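Local coordinates for ESX-5 secretion system protein EccC5 (Mycobacterium tuberculosis, PDB 6J18) that is the C-terminal FtsK/SpoIIIE-type ATPase part of an ESX-5 type VII secretion component that takes part in exporting EsxN and a number of PE_PGRS and PPE proteins, at residues A[50-54]-A[55-59]. Numbering follows the deposited sequence.
Sequences ARFGV and EQVRE
Gln-56 lays its aliphatic stem over one face of the Phe-52 ring, its CB 3.7 Å from the ring centroid and 19° off the normal, a CH-pi contact displaced toward the CZ rim. The chain then runs on extended and brings the amide back over the segment that leads into helix 54-61. There Gln-56 OE1 accepts the N-H of Gly-53 at 2.8 Å, nearly straight at 168° but from above the carbonyl plane, while NE2 donates to a water that also bonds Arg-51 O. Glutamine suits this place because its stem is apolar and its amide can accept and donate at once.

Gly-53 is the N-cap. Its carbonyl oxygen takes the amides of Gln-56 and Val-57, the latter N at 3.2 Å from Gly-53 O. The bond from Gly-53 N to the Gln-56 side chain is the N3-side-chain half of a capping box; glycine has no side chain to supply the other half. That same lack lets Glu-55 OE2 come to 3.3 Å from Gly-53 CA.

With CG lodged between its backbone N and carbonyl carbon (chi1 68°) and a bend at chi2, Glu-55 folds back toward Arg-51. Its OE2 meets the guanidinium edge at NH1 in a long salt bridge of 3.5 Å, the two planes nearly coplanar. Phe-52 CE2 also packs against CB of the buried Val-57, and both side chains touch Ile-78 of strand 75-79. Val-54 CG2 sits over the centre of one face of the Arg-58 guanidinium, whose NH2 hydrogen-bonds Ser-115 and whose NE makes a salt bridge with Glu-116.

Helix 54-61 is thus capped and joined to the segment approaching the ATP pocket; the carboxylate of Glu-55, at the helix's N-terminal end, would be favoured by both the helix dipole and Arg-51.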
# COMPACT_ATOMS: atom_id res chain seq x y z
N ALA A 50 -8.57 -21.82 2.53
CA ALA A 50 -7.56 -21.76 1.47
C ALA A 50 -7.84 -20.61 0.52
O ALA A 50 -6.94 -20.12 -0.16
CB ALA A 50 -7.51 -23.08 0.72
N ARG A 51 -9.10 -20.19 0.46
CA ARG A 51 -9.46 -19.00 -0.31
C ARG A 51 -10.62 -18.25 0.34
O ARG A 51 -11.59 -18.84 0.81
CB ARG A 51 -9.85 -19.36 -1.75
CG ARG A 51 -10.17 -18.12 -2.58
CD ARG A 51 -10.89 -18.43 -3.88
NE ARG A 51 -11.15 -17.21 -4.63
CZ ARG A 51 -12.25 -16.48 -4.51
NH1 ARG A 51 -13.21 -16.86 -3.67
NH2 ARG A 51 -12.41 -15.38 -5.24
N PHE A 52 -10.49 -16.93 0.36
CA PHE A 52 -11.55 -16.05 0.83
C PHE A 52 -11.66 -14.88 -0.14
O PHE A 52 -10.76 -14.04 -0.20
CB PHE A 52 -11.28 -15.57 2.25
CG PHE A 52 -12.49 -15.03 2.96
CD1 PHE A 52 -13.46 -15.88 3.44
CD2 PHE A 52 -12.64 -13.67 3.14
CE1 PHE A 52 -14.57 -15.39 4.09
CE2 PHE A 52 -13.75 -13.16 3.79
CZ PHE A 52 -14.72 -14.03 4.27
N GLY A 53 -12.74 -14.83 -0.90
CA GLY A 53 -12.90 -13.82 -1.94
C GLY A 53 -13.13 -12.42 -1.41
O GLY A 53 -13.58 -12.25 -0.28
N VAL A 54 -12.81 -11.42 -2.22
CA VAL A 54 -13.02 -10.03 -1.83
C VAL A 54 -14.51 -9.74 -1.69
O VAL A 54 -14.92 -8.88 -0.92
CB VAL A 54 -12.37 -9.05 -2.85
CG1 VAL A 54 -13.01 -9.20 -4.22
CG2 VAL A 54 -12.47 -7.61 -2.35
N GLU A 55 -15.33 -10.49 -2.43
CA GLU A 55 -16.78 -10.36 -2.32
C GLU A 55 -17.24 -10.84 -0.95
O GLU A 55 -18.23 -10.35 -0.40
CB GLU A 55 -17.49 -11.13 -3.44
CG GLU A 55 -17.37 -12.65 -3.36
CD GLU A 55 -16.01 -13.18 -3.79
OE1 GLU A 55 -15.20 -12.39 -4.32
OE2 GLU A 55 -15.75 -14.39 -3.60
N GLN A 56 -16.51 -11.80 -0.39
CA GLN A 56 -16.84 -12.36 0.92
C GLN A 56 -16.45 -11.40 2.04
O GLN A 56 -17.20 -11.23 3.00
CB GLN A 56 -16.15 -13.71 1.11
CG GLN A 56 -16.68 -14.82 0.21
CD GLN A 56 -15.90 -16.12 0.35
OE1 GLN A 56 -14.99 -16.40 -0.43
NE2 GLN A 56 -16.26 -16.92 1.35
N VAL A 57 -15.28 -10.78 1.93
CA VAL A 57 -14.82 -9.87 2.97
C VAL A 57 -15.66 -8.59 2.97
O VAL A 57 -15.78 -7.91 3.99
CB VAL A 57 -13.32 -9.52 2.81
CG1 VAL A 57 -13.09 -8.55 1.66
CG2 VAL A 57 -12.76 -8.95 4.11
N ARG A 58 -16.26 -8.27 1.82
CA ARG A 58 -17.10 -7.09 1.71
C ARG A 58 -18.44 -7.31 2.39
O ARG A 58 -19.04 -6.37 2.92
CB ARG A 58 -17.30 -6.72 0.23
CG ARG A 58 -16.11 -5.99 -0.36
CD ARG A 58 -16.24 -5.78 -1.86
NE ARG A 58 -15.14 -4.97 -2.37
CZ ARG A 58 -14.80 -4.89 -3.65
NH1 ARG A 58 -15.48 -5.56 -4.57
NH2 ARG A 58 -13.78 -4.13 -4.01
N GLU A 59 -18.91 -8.55 2.38
CA GLU A 59 -20.11 -8.91 3.13
C GLU A 59 -19.89 -8.66 4.62
O GLU A 59 -20.76 -8.13 5.31
CB GLU A 59 -20.49 -10.38 2.90
CG GLU A 59 -21.12 -10.67 1.55
CD GLU A 59 -21.52 -12.13 1.39
OE1 GLU A 59 -20.80 -13.01 1.91
OE2 GLU A 59 -22.56 -12.39 0.74
O HOH W 1 -14.20 -19.33 1.87